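Local atomic coordinates of MOBA relate protein (Mycobacterium sp., PDB entry 2WAW), a protein that is of unknown function but has a MobA-like NTP transferase domain of the GT-A clan and probably transfers a nucleotide from an NTP to an acceptor. Residues L103-I109 against P179-D183; R18-K23 against V182-D186; R5-L11 against A96-M102. One frame throughout, in Å; residues are numbered along the deposited sequence.

Interaction 1: residues L103-I109 against P179-D183; sequences LGDQPGI and PLDVD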
ATOM      1  N   LEU A 103       1.815   0.532  -0.439  1.00 15.05           N
ATOM      2  CA  LEU A 103       2.138   1.959  -0.556  1.00 16.01           C
ATOM      3  C   LEU A 103       1.744   2.490  -1.926  1.00 17.06           C
ATOM      4  O   LEU A 103       1.863   1.771  -2.919  1.00 16.47           O
ATOM      5  CB  LEU A 103       3.640   2.209  -0.333  1.00 18.47           C
ATOM      6  CG  LEU A 103       4.206   1.781   1.039  1.00 19.53           C
ATOM      7  CD1 LEU A 103       5.658   2.222   1.177  1.00 23.51           C
ATOM      8  CD2 LEU A 103       3.387   2.335   2.196  1.00 19.59           C
ATOM      9  N   GLY A 104       1.330   3.755  -1.996  1.00 14.24           N
ATOM     10  CA  GLY A 104       0.940   4.382  -3.260  1.00 13.33           C
ATOM     11  C   GLY A 104       2.088   4.502  -4.261  1.00 14.12           C
ATOM     12  O   GLY A 104       1.859   4.735  -5.464  1.00 15.55           O
ATOM     13  N   ASP A 105       3.313   4.345  -3.750  1.00 16.36           N
ATOM     14  CA  ASP A 105       4.539   4.513  -4.538  1.00 15.43           C
ATOM     15  C   ASP A 105       5.267   3.194  -4.839  1.00 14.70           C
ATOM     16  O   ASP A 105       6.456   3.187  -5.177  1.00 16.52           O
ATOM     17  CB  ASP A 105       5.499   5.553  -3.913  1.00 14.41           C
ATOM     18  CG  ASP A 105       5.825   5.262  -2.454  1.00 17.98           C
ATOM     19  OD1 ASP A 105       4.870   5.253  -1.642  1.00 18.68           O
ATOM     20  OD2 ASP A 105       7.023   5.097  -2.115  1.00 19.29           O
ATOM     21  N   GLN A 106       4.547   2.095  -4.776  1.00 13.98           N
ATOM     22  CA  GLN A 106       5.054   0.778  -5.114  1.00 17.32           C
ATOM     23  C   GLN A 106       4.265   0.082  -6.245  1.00 16.06           C
ATOM     24  O   GLN A 106       3.586  -0.887  -6.014  1.00 17.15           O
ATOM     25  CB  GLN A 106       4.979  -0.136  -3.901  1.00 17.58           C
ATOM     26  CG  GLN A 106       5.758   0.222  -2.721  1.00 21.51           C
ATOM     27  CD  GLN A 106       5.362  -0.573  -1.464  1.00 23.96           C
ATOM     28  OE1 GLN A 106       4.308  -0.393  -0.891  1.00 32.50           O
ATOM     29  NE2 GLN A 106       6.242  -1.398  -1.032  1.00 20.61           N
ATOM     30  N   PRO A 107       4.369   0.615  -7.454  1.00 14.59           N
ATOM     31  CA  PRO A 107       3.583   0.082  -8.574  1.00 15.51           C
ATOM     32  C   PRO A 107       4.048  -1.270  -9.088  1.00 18.28           C
ATOM     33  O   PRO A 107       3.339  -1.905  -9.881  1.00 21.22           O
ATOM     34  CB  PRO A 107       3.757   1.145  -9.667  1.00 15.71           C
ATOM     35  CG  PRO A 107       5.087   1.790  -9.364  1.00 14.91           C
ATOM     36  CD  PRO A 107       5.163   1.793  -7.838  1.00 15.80           C
ATOM     37  N   GLY A 108       5.238  -1.691  -8.663  1.00 15.35           N
ATOM     38  CA  GLY A 108       5.832  -2.956  -9.105  1.00 17.83           C
ATOM     39  C   GLY A 108       5.276  -4.198  -8.431  1.00 17.05           C
ATOM     40  O   GLY A 108       5.596  -5.307  -8.815  1.00 18.09           O
ATOM     41  N   ILE A 109       4.467  -4.019  -7.393  1.00 16.56           N
ATOM     42  CA  ILE A 109       3.722  -5.133  -6.799  1.00 16.52           C
ATOM     43  C   ILE A 109       2.815  -5.730  -7.881  1.00 17.99           C
ATOM     44  O   ILE A 109       2.370  -5.010  -8.773  1.00 20.05           O
ATOM     45  CB  ILE A 109       2.899  -4.596  -5.591  1.00 15.96           C
ATOM     46  CG1 ILE A 109       3.837  -4.309  -4.415  1.00 16.86           C
ATOM     47  CG2 ILE A 109       1.788  -5.568  -5.176  1.00 22.88           C
ATOM     48  CD1 ILE A 109       3.163  -3.504  -3.296  1.00 18.62           C
ATOM     49  N   PRO A 179       9.688  -4.734  -4.313  1.00 23.29           N
ATOM     50  CA  PRO A 179       9.315  -3.672  -5.258  1.00 23.19           C
ATOM     51  C   PRO A 179       9.993  -2.371  -4.875  1.00 20.96           C
ATOM     52  O   PRO A 179      10.198  -2.106  -3.684  1.00 21.27           O
ATOM     53  CB  PRO A 179       7.803  -3.523  -5.046  1.00 25.45           C
ATOM     54  CG  PRO A 179       7.538  -4.109  -3.676  1.00 26.47           C
ATOM     55  CD  PRO A 179       8.513  -5.255  -3.587  1.00 23.98           C
ATOM     56  N   LEU A 180      10.377  -1.586  -5.877  1.00 22.06           N
ATOM     57  CA  LEU A 180      10.951  -0.281  -5.622  1.00 19.18           C
ATOM     58  C   LEU A 180       9.872   0.622  -5.061  1.00 20.86           C
ATOM     59  O   LEU A 180       8.698   0.480  -5.415  1.00 20.49           O
ATOM     60  CB  LEU A 180      11.494   0.332  -6.909  1.00 18.19           C
ATOM     61  CG  LEU A 180      12.666  -0.381  -7.605  1.00 20.35           C
ATOM     62  CD1 LEU A 180      13.110   0.447  -8.802  1.00 23.86           C
ATOM     63  CD2 LEU A 180      13.826  -0.602  -6.646  1.00 25.18           C
ATOM     64  N   ASP A 181      10.281   1.524  -4.173  1.00 18.51           N
ATOM     65  CA  ASP A 181       9.413   2.611  -3.726  0.50 19.14           C
ATOM     66  C   ASP A 181      10.141   3.941  -3.897  1.00 18.79           C
ATOM     67  O   ASP A 181      11.260   3.975  -4.416  1.00 19.56           O
ATOM     68  CB  ASP A 181       8.907   2.396  -2.291  0.50 19.66           C
ATOM     69  CG  ASP A 181      10.022   2.084  -1.306  0.50 22.04           C
ATOM     70  OD1 ASP A 181      11.160   2.582  -1.483  0.50 15.59           O
ATOM     71  OD2 ASP A 181       9.749   1.339  -0.339  0.50 23.12           O
ATOM     72  N   VAL A 182       9.511   5.040  -3.486  1.00 17.47           N
ATOM     73  CA  VAL A 182      10.057   6.360  -3.794  1.00 18.05           C
ATOM     74  C   VAL A 182      10.094   7.252  -2.543  1.00 20.80           C
ATOM     75  O   VAL A 182       9.045   7.742  -2.088  1.00 22.27           O
ATOM     76  CB  VAL A 182       9.240   7.041  -4.944  1.00 17.94           C
ATOM     77  CG1 VAL A 182       9.777   8.456  -5.238  1.00 17.52           C
ATOM     78  CG2 VAL A 182       9.300   6.178  -6.209  1.00 17.97           C
ATOM     79  N   ASP A 183      11.299   7.422  -1.984  1.00 20.28           N
ATOM     80  CA  ASP A 183      11.561   8.337  -0.862  1.00 22.43           C
ATOM     81  C   ASP A 183      12.233   9.612  -1.349  1.00 19.69           C
ATOM     82  O   ASP A 183      12.039  10.695  -0.779  1.00 22.30           O
ATOM     83  CB  ASP A 183      12.531   7.712   0.165  1.00 25.52           C
ATOM     84  CG  ASP A 183      11.933   6.562   0.949  1.00 31.06           C
ATOM     85  OD1 ASP A 183      10.697   6.493   1.110  1.00 33.21           O
ATOM     86  OD2 ASP A 183      12.730   5.714   1.425  1.00 40.96           O
TER
HETATM   87  O   HOH W   1       8.416   4.980   0.164  1.00 28.19           O
HETATM   88  O   HOH W   2       9.139  -1.118  -1.028  1.00 28.33           O
HETATM   89  O   HOH W   3       7.597  -0.624  -7.642  1.00 21.94           O
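Q106 and D181, their CA atoms 4.9 Å apart, mark where two irregular loops run past each other. Segment 103-109 folds through two successive type I turns, L103 to Q106 and Q106 to I109, and the second sets G108 beside P179. Backbone meets backbone in a CA-H...O contact from D181 CA to D105 O (3.3 Å), and water 3 accepts from G108 N and donates to L180 O.

The direct hydrogen bond comes from V182 N, which reaches D105 OD2 at 2.8 Å and nearly straight (170°); OD2 accepts it with its anti lone pair, the one away from the other oxygen. D105 holds CG between its backbone N and carbonyl carbon (chi1 54°), which swings the carboxylate alongside D181. Water 2 ties Q106 NE2 to P179 O and, in the conformer described, to D181 OD2. Farther along, I109 CG1 rests on P179 CG at 3.8 Å.

The L-G-D-Q-P sequence resembles that of MobA-like relatives, whose aspartate helps bind metal; no metal is modelled here. P107 packs on L33, A36 and T37 of helix 33-42, L191 of helix 185-197 touches P107, L180 and V182, and strand 134-142 meets Q106 and I109 through H137.

Interaction 2: residues R18-K23 against V182-D186; sequences RLGTPK and VDTWD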
ATOM      1  N   ARG A  18      11.130  15.005   0.712  1.00 17.91           N
ATOM      2  CA  ARG A  18      12.444  14.929   0.062  1.00 19.21           C
ATOM      3  C   ARG A  18      12.373  15.173  -1.440  1.00 19.96           C
ATOM      4  O   ARG A  18      13.290  15.738  -2.012  1.00 20.45           O
ATOM      5  CB  ARG A  18      13.134  13.598   0.337  1.00 20.61           C
ATOM      6  CG  ARG A  18      13.500  13.334   1.792  1.00 25.63           C
ATOM      7  CD  ARG A  18      14.483  14.391   2.388  1.00 28.02           C
ATOM      8  NE  ARG A  18      15.596  14.695   1.488  1.00 24.76           N
ATOM      9  CZ  ARG A  18      16.621  13.876   1.267  1.00 26.82           C
ATOM     10  NH1 ARG A  18      16.855  12.843   2.064  1.00 26.98           N
ATOM     11  NH2 ARG A  18      17.413  14.080   0.235  1.00 28.14           N
ATOM     12  N   LEU A  19      11.277  14.762  -2.074  1.00 18.47           N
ATOM     13  CA  LEU A  19      11.087  15.009  -3.508  1.00 19.42           C
ATOM     14  C   LEU A  19      10.934  16.495  -3.823  1.00 20.11           C
ATOM     15  O   LEU A  19      11.347  16.959  -4.887  1.00 21.43           O
ATOM     16  CB  LEU A  19       9.852  14.267  -4.029  1.00 20.63           C
ATOM     17  CG  LEU A  19       9.806  12.759  -4.267  1.00 25.02           C
ATOM     18  CD1 LEU A  19      10.827  12.334  -5.320  1.00 19.52           C
ATOM     19  CD2 LEU A  19       9.970  11.966  -2.974  1.00 28.63           C
ATOM     20  N   GLY A  20      10.312  17.227  -2.905  1.00 22.14           N
ATOM     21  CA  GLY A  20       9.983  18.623  -3.125  1.00 21.10           C
ATOM     22  C   GLY A  20       8.735  18.858  -3.947  1.00 21.50           C
ATOM     23  O   GLY A  20       8.461  19.983  -4.363  1.00 25.24           O
ATOM     24  N   THR A  21       7.971  17.789  -4.172  1.00 19.65           N
ATOM     25  CA  THR A  21       6.782  17.830  -5.011  1.00 17.61           C
ATOM     26  C   THR A  21       5.978  16.580  -4.652  1.00 19.59           C
ATOM     27  O   THR A  21       6.572  15.622  -4.161  1.00 18.78           O
ATOM     28  CB  THR A  21       7.169  17.809  -6.509  1.00 18.33           C
ATOM     29  OG1 THR A  21       6.030  18.134  -7.311  1.00 20.15           O
ATOM     30  CG2 THR A  21       7.731  16.445  -6.928  1.00 21.32           C
ATOM     31  N   PRO A  22       4.642  16.591  -4.853  1.00 19.87           N
ATOM     32  CA  PRO A  22       3.886  15.383  -4.464  1.00 18.88           C
ATOM     33  C   PRO A  22       4.305  14.154  -5.288  1.00 17.76           C
ATOM     34  O   PRO A  22       4.124  14.135  -6.509  1.00 17.63           O
ATOM     35  CB  PRO A  22       2.426  15.782  -4.737  1.00 19.33           C
ATOM     36  CG  PRO A  22       2.426  17.319  -4.712  1.00 21.92           C
ATOM     37  CD  PRO A  22       3.744  17.636  -5.389  1.00 20.42           C
ATOM     38  N   LYS A  23       4.888  13.145  -4.642  1.00 17.38           N
ATOM     39  CA  LYS A  23       5.378  11.988  -5.398  1.00 16.53           C
ATOM     40  C   LYS A  23       4.248  11.236  -6.117  1.00 17.04           C
ATOM     41  O   LYS A  23       4.481  10.602  -7.143  1.00 15.64           O
ATOM     42  CB  LYS A  23       6.190  11.036  -4.510  1.00 18.11           C
ATOM     43  CG  LYS A  23       5.386  10.283  -3.461  1.00 19.60           C
ATOM     44  CD  LYS A  23       6.407   9.614  -2.526  1.00 23.80           C
ATOM     45  CE  LYS A  23       5.775   8.902  -1.390  1.00 21.00           C
ATOM     46  NZ  LYS A  23       6.842   8.277  -0.566  1.00 15.58           N
ATOM     47  N   VAL A 182       9.511   5.040  -3.486  1.00 17.47           N
ATOM     48  CA  VAL A 182      10.057   6.360  -3.794  1.00 18.05           C
ATOM     49  C   VAL A 182      10.094   7.252  -2.543  1.00 20.80           C
ATOM     50  O   VAL A 182       9.045   7.742  -2.088  1.00 22.27           O
ATOM     51  CB  VAL A 182       9.240   7.041  -4.944  1.00 17.94           C
ATOM     52  CG1 VAL A 182       9.777   8.456  -5.238  1.00 17.52           C
ATOM     53  CG2 VAL A 182       9.300   6.178  -6.209  1.00 17.97           C
ATOM     54  N   ASP A 183      11.299   7.422  -1.984  1.00 20.28           N
ATOM     55  CA  ASP A 183      11.561   8.337  -0.862  1.00 22.43           C
ATOM     56  C   ASP A 183      12.233   9.612  -1.349  1.00 19.69           C
ATOM     57  O   ASP A 183      12.039  10.695  -0.779  1.00 22.30           O
ATOM     58  CB  ASP A 183      12.531   7.712   0.165  1.00 25.52           C
ATOM     59  CG  ASP A 183      11.933   6.562   0.949  1.00 31.06           C
ATOM     60  OD1 ASP A 183      10.697   6.493   1.110  1.00 33.21           O
ATOM     61  OD2 ASP A 183      12.730   5.714   1.425  1.00 40.96           O
ATOM     62  N   THR A 184      13.091   9.467  -2.356  1.00 18.65           N
ATOM     63  CA  THR A 184      13.980  10.547  -2.762  1.00 20.12           C
ATOM     64  C   THR A 184      13.893  10.700  -4.277  1.00 18.93           C
ATOM     65  O   THR A 184      13.365   9.816  -4.963  1.00 16.61           O
ATOM     66  CB  THR A 184      15.450  10.213  -2.436  1.00 20.06           C
ATOM     67  OG1 THR A 184      15.817   9.005  -3.120  1.00 21.34           O
ATOM     68  CG2 THR A 184      15.670  10.031  -0.925  1.00 21.07           C
ATOM     69  N   TRP A 185      14.415  11.806  -4.806  1.00 18.09           N
ATOM     70  CA  TRP A 185      14.410  11.994  -6.258  1.00 18.33           C
ATOM     71  C   TRP A 185      15.184  10.877  -6.947  1.00 17.17           C
ATOM     72  O   TRP A 185      14.763  10.354  -7.991  1.00 16.28           O
ATOM     73  CB  TRP A 185      14.967  13.366  -6.674  1.00 18.27           C
ATOM     74  CG  TRP A 185      14.647  13.610  -8.112  1.00 14.14           C
ATOM     75  CD1 TRP A 185      15.450  13.341  -9.178  1.00 15.48           C
ATOM     76  CD2 TRP A 185      13.403  14.078  -8.649  1.00 13.07           C
ATOM     77  NE1 TRP A 185      14.794  13.645 -10.355  1.00 17.14           N
ATOM     78  CE2 TRP A 185      13.533  14.091 -10.057  1.00 17.00           C
ATOM     79  CE3 TRP A 185      12.188  14.506  -8.073  1.00 13.06           C
ATOM     80  CZ2 TRP A 185      12.499  14.517 -10.909  1.00 16.87           C
ATOM     81  CZ3 TRP A 185      11.159  14.928  -8.921  1.00 17.72           C
ATOM     82  CH2 TRP A 185      11.325  14.923 -10.323  1.00 14.35           C
ATOM     83  N   ASP A 186      16.289  10.455  -6.338  1.00 16.52           N
ATOM     84  CA  ASP A 186      17.053   9.343  -6.891  1.00 17.92           C
ATOM     85  C   ASP A 186      16.204   8.066  -6.984  1.00 16.87           C
ATOM     86  O   ASP A 186      16.272   7.365  -7.984  1.00 16.85           O
ATOM     87  CB  ASP A 186      18.316   9.057  -6.080  1.00 19.58           C
ATOM     88  CG  ASP A 186      19.240   8.087  -6.786  1.00 28.55           C
ATOM     89  OD1 ASP A 186      19.879   8.484  -7.783  1.00 34.34           O
ATOM     90  OD2 ASP A 186      19.333   6.925  -6.347  1.00 36.56           O
TER
HETATM   91  O   HOH W   4      15.289  13.791  -3.027  1.00 22.62           O
HETATM   92  O   HOH W   5      10.070  12.113   0.627  1.00 25.80           O
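L19 pushes its two methyls into the turn that leads into helix 185-197. CD2 sits 3.3 Å from D183 O, while CD1 lies 3.6 Å from T184 O and also reaches two side chains, V182 CG1 at 4.0 Å and W185 CE3 at 3.8 Å. Much of this contact is therefore a leucine laid against main chain, with a valine and an indole beside it. T21 adds its CG2 methyl at the edge of the W185 ring, near CZ3.

K23 makes the direct polar bond. Its chain leaves with CG between the backbone N and the carbonyl carbon (chi1 69°) and then runs fully extended, so that NZ reaches V182 O at 2.7 Å, nearly along the C=O axis (164°). NZ is also bonded to Y15 O, so this buried ammonium is gripped by two main-chain carbonyls. At the other end of the segment, R18 rests CB on D183 O (3.3 Å), and T184 CG2 lies over one face of its guanidinium. Two waters bridge the backbones here: water 4 from W185 N to R18 O, and water 5 from R18 N to D183 O.

The second shell steadies the helix start. T184 is the helix N-cap, its OG1 bonded to D187 N, and D187 OD2 in turn takes D183 N; W185 NE1 is held by E189 and its ring meets Y188 edge-to-face. The R-L-G-T-P-K sequence belongs to the glycine-rich signature that follows the first strand in MobA-like proteins and that in relatives binds the nucleotide.

The contact thus fastens the loop between strands 6-12 and 27-28 to the start of helix 185-197, with L26 packing against L19, T21 and W185, and Y188 and L191 of the helix against V182.

Interaction 3: residues R5-L11 against A96-M102; sequences RVTGVVL and AEGIVLM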
ATOM      1  N   ARG A   5     -13.783 -11.183   0.396  1.00 17.29           N
ATOM      2  CA  ARG A   5     -13.787 -10.747   1.807  1.00 16.11           C
ATOM      3  C   ARG A   5     -12.456 -10.078   2.198  1.00 15.09           C
ATOM      4  O   ARG A   5     -11.964 -10.203   3.324  1.00 15.83           O
ATOM      5  CB  ARG A   5     -14.165 -11.884   2.745  1.00 16.20           C
ATOM      6  CG  ARG A   5     -15.481 -12.516   2.359  1.00 16.90           C
ATOM      7  CD  ARG A   5     -16.022 -13.480   3.380  1.00 27.81           C
ATOM      8  NE  ARG A   5     -17.369 -13.883   2.978  1.00 35.41           N
ATOM      9  CZ  ARG A   5     -18.056 -14.898   3.497  1.00 37.46           C
ATOM     10  NH1 ARG A   5     -17.535 -15.651   4.461  1.00 39.43           N
ATOM     11  NH2 ARG A   5     -19.271 -15.160   3.036  1.00 39.50           N
ATOM     12  N   VAL A   6     -11.889  -9.361   1.238  1.00 13.91           N
ATOM     13  CA  VAL A   6     -10.651  -8.608   1.460  1.00 12.68           C
ATOM     14  C   VAL A   6     -10.830  -7.145   1.004  1.00 15.15           C
ATOM     15  O   VAL A   6     -11.328  -6.881  -0.094  1.00 14.93           O
ATOM     16  CB  VAL A   6      -9.423  -9.250   0.725  1.00 14.34           C
ATOM     17  CG1 VAL A   6      -8.177  -8.419   0.998  1.00 16.28           C
ATOM     18  CG2 VAL A   6      -9.199 -10.681   1.193  1.00 16.00           C
ATOM     19  N   THR A   7     -10.374  -6.216   1.846  1.00 13.74           N
ATOM     20  CA  THR A   7     -10.279  -4.806   1.474  1.00 12.22           C
ATOM     21  C   THR A   7      -8.824  -4.465   1.216  1.00 14.52           C
ATOM     22  O   THR A   7      -7.972  -4.780   2.039  1.00 13.23           O
ATOM     23  CB  THR A   7     -10.831  -3.908   2.594  1.00 13.88           C
ATOM     24  OG1 THR A   7     -12.255  -4.060   2.641  1.00 16.49           O
ATOM     25  CG2 THR A   7     -10.500  -2.439   2.318  1.00 15.90           C
ATOM     26  N   GLY A   8      -8.548  -3.848   0.074  1.00 13.55           N
ATOM     27  CA  GLY A   8      -7.212  -3.309  -0.200  1.00 13.05           C
ATOM     28  C   GLY A   8      -7.100  -1.894   0.322  1.00 14.30           C
ATOM     29  O   GLY A   8      -8.050  -1.128   0.238  1.00 15.43           O
ATOM     30  N   VAL A   9      -5.930  -1.543   0.865  1.00 14.31           N
ATOM     31  CA  VAL A   9      -5.701  -0.206   1.392  1.00 13.82           C
ATOM     32  C   VAL A   9      -4.367   0.270   0.809  1.00 15.73           C
ATOM     33  O   VAL A   9      -3.316  -0.301   1.097  1.00 13.81           O
ATOM     34  CB  VAL A   9      -5.609  -0.195   2.950  1.00 13.87           C
ATOM     35  CG1 VAL A   9      -5.317   1.245   3.486  1.00 15.42           C
ATOM     36  CG2 VAL A   9      -6.893  -0.774   3.605  1.00 15.90           C
ATOM     37  N   VAL A  10      -4.431   1.299  -0.022  1.00 13.55           N
ATOM     38  CA  VAL A  10      -3.244   1.906  -0.596  1.00 14.85           C
ATOM     39  C   VAL A  10      -2.944   3.168   0.204  1.00 15.31           C
ATOM     40  O   VAL A  10      -3.731   4.137   0.182  1.00 14.27           O
ATOM     41  CB  VAL A  10      -3.466   2.255  -2.071  1.00 13.73           C
ATOM     42  CG1 VAL A  10      -2.253   2.997  -2.644  1.00 15.67           C
ATOM     43  CG2 VAL A  10      -3.714   1.010  -2.897  1.00 16.13           C
ATOM     44  N   LEU A  11      -1.824   3.143   0.920  1.00 14.77           N
ATOM     45  CA  LEU A  11      -1.410   4.289   1.754  1.00 13.99           C
ATOM     46  C   LEU A  11      -0.643   5.267   0.884  1.00 14.51           C
ATOM     47  O   LEU A  11       0.456   4.955   0.394  1.00 15.04           O
ATOM     48  CB  LEU A  11      -0.567   3.816   2.951  1.00 15.32           C
ATOM     49  CG  LEU A  11      -1.287   2.798   3.842  1.00 13.91           C
ATOM     50  CD1 LEU A  11      -0.274   2.193   4.827  1.00 20.68           C
ATOM     51  CD2 LEU A  11      -2.415   3.458   4.636  1.00 15.14           C
ATOM     52  N   ALA A  96     -15.068  -7.529   5.429  1.00 14.43           N
ATOM     53  CA  ALA A  96     -13.672  -7.851   5.146  1.00 16.32           C
ATOM     54  C   ALA A  96     -13.112  -8.675   6.315  1.00 15.75           C
ATOM     55  O   ALA A  96     -13.278  -8.309   7.477  1.00 18.17           O
ATOM     56  CB  ALA A  96     -12.838  -6.562   4.950  1.00 14.19           C
ATOM     57  N   GLU A  97     -12.444  -9.777   5.987  1.00 15.44           N
ATOM     58  CA  GLU A  97     -11.790 -10.631   6.992  1.00 17.39           C
ATOM     59  C   GLU A  97     -10.392 -10.093   7.338  1.00 18.03           C
ATOM     60  O   GLU A  97      -9.799 -10.451   8.351  1.00 17.66           O
ATOM     61  CB  GLU A  97     -11.659 -12.079   6.477  1.00 17.67           C
ATOM     62  CG  GLU A  97     -12.971 -12.868   6.474  1.00 21.93           C
ATOM     63  CD  GLU A  97     -12.879 -14.201   5.726  1.00 22.39           C
ATOM     64  OE1 GLU A  97     -11.779 -14.585   5.257  1.00 28.09           O
ATOM     65  OE2 GLU A  97     -13.930 -14.872   5.620  1.00 30.90           O
ATOM     66  N   GLY A  98      -9.874  -9.241   6.470  1.00 17.06           N
ATOM     67  CA  GLY A  98      -8.604  -8.572   6.713  1.00 18.12           C
ATOM     68  C   GLY A  98      -8.380  -7.551   5.624  1.00 17.26           C
ATOM     69  O   GLY A  98      -9.226  -7.380   4.721  1.00 15.75           O
ATOM     70  N   ILE A  99      -7.243  -6.868   5.706  1.00 15.84           N
ATOM     71  CA  ILE A  99      -6.873  -5.923   4.678  1.00 14.29           C
ATOM     72  C   ILE A  99      -5.549  -6.316   4.093  1.00 14.19           C
ATOM     73  O   ILE A  99      -4.766  -7.003   4.742  1.00 15.19           O
ATOM     74  CB  ILE A  99      -6.772  -4.469   5.204  1.00 15.22           C
ATOM     75  CG1 ILE A  99      -5.683  -4.343   6.310  1.00 15.05           C
ATOM     76  CG2 ILE A  99      -8.175  -3.963   5.621  1.00 14.75           C
ATOM     77  CD1 ILE A  99      -5.479  -2.907   6.845  1.00 19.86           C
ATOM     78  N   VAL A 100      -5.312  -5.862   2.872  1.00 13.24           N
ATOM     79  CA  VAL A 100      -3.994  -5.895   2.270  1.00 14.23           C
ATOM     80  C   VAL A 100      -3.489  -4.466   2.164  1.00 14.83           C
ATOM     81  O   VAL A 100      -4.168  -3.599   1.590  1.00 14.61           O
ATOM     82  CB  VAL A 100      -4.018  -6.586   0.883  1.00 13.98           C
ATOM     83  CG1 VAL A 100      -2.679  -6.389   0.126  1.00 15.74           C
ATOM     84  CG2 VAL A 100      -4.356  -8.061   1.021  1.00 15.20           C
ATOM     85  N   LEU A 101      -2.308  -4.230   2.731  1.00 13.19           N
ATOM     86  CA  LEU A 101      -1.664  -2.906   2.781  1.00 12.35           C
ATOM     87  C   LEU A 101      -0.593  -2.764   1.742  1.00 16.23           C
ATOM     88  O   LEU A 101       0.278  -3.618   1.627  1.00 14.21           O
ATOM     89  CB  LEU A 101      -1.009  -2.704   4.156  1.00 15.27           C
ATOM     90  CG  LEU A 101      -1.878  -2.568   5.398  1.00 23.47           C
ATOM     91  CD1 LEU A 101      -0.969  -2.549   6.621  1.00 24.65           C
ATOM     92  CD2 LEU A 101      -2.721  -1.299   5.324  1.00 26.82           C
ATOM     93  N   MET A 102      -0.652  -1.667   0.999  1.00 15.25           N
ATOM     94  CA  MET A 102       0.439  -1.368   0.097  0.50 16.34           C
ATOM     95  C   MET A 102       0.637   0.130   0.034  1.00 14.95           C
ATOM     96  O   MET A 102      -0.195   0.910   0.504  1.00 16.93           O
ATOM     97  CB  MET A 102       0.176  -1.936  -1.279  0.50 16.51           C
ATOM     98  CG  MET A 102      -0.711  -1.076  -2.110  0.50 15.35           C
ATOM     99  SD  MET A 102      -1.090  -1.934  -3.627  0.50 20.39           S
ATOM    100  CE  MET A 102      -2.650  -2.725  -3.200  0.50 15.06           C
TER
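V9 stands side by side with L101 on one face of two parallel neighbouring strands, both side chains pointing the same way, CB of V9 3.9 Å from CD2 of L101. Its CG2 methyl, beside the backbone N, crosses I99 at a slant, meeting CG2 of that residue at 4.0 Å. T7 shares this face; its OG1 is bonded to Q48 of the next strand.

On the reverse face V6 CG1 meets V100 CG2 at 3.8 Å, their side chains set askew. There V10 CG2 touches M102 CG at 3.7 Å; in the conformer described, M102 bends at its third torsion (94°), which brings CE back to V10 as well.

Between the two layers of side chains runs a parallel ladder: V100 N to T7 O, V9 N to V100 O (2.8 Å), M102 N to V9 O, L11 N to M102 O, with a weak rung from T7 N to G98 O. At the outer end E97 N donates to R5 O (2.7 Å), while the side chains make just a long salt bridge, R5 NH1 to E97 OE2 at 3.9 Å, the carboxylate oxygen in the guanidinium plane.

Helices 84-90 and 33-42 cover the two faces, as in a Rossmann-like alpha/beta sheet. Main-chain bonds fix the register and apolar side chains fill both faces, while the charged R5-E97 pair sits where the strands begin.

How the interactions relate
From the N terminus, strand 6-12 is the first element used: interaction 3 closes the loop from 5-11 to 96-102 and sets two central strands side by side. Before it closes, interaction 2 has opened at 18-23, so these two cross; interaction 2 runs on to 182-186, at the start of the last helix. Interaction 1 opens at 103-109, straight after interaction 3 ends, and closes at 179-183, nested within interaction 2 apart from the shared V182 and D183. G104 N, probably hydrogen-bonded to L11 O, continues the strand pairing into interaction 1, and a long K23-D105 ion pair joins interactions 1 and 2. Together they link the sheet, the loops that follow strands 6-12, 98-103 and 169-173, and the closing helix.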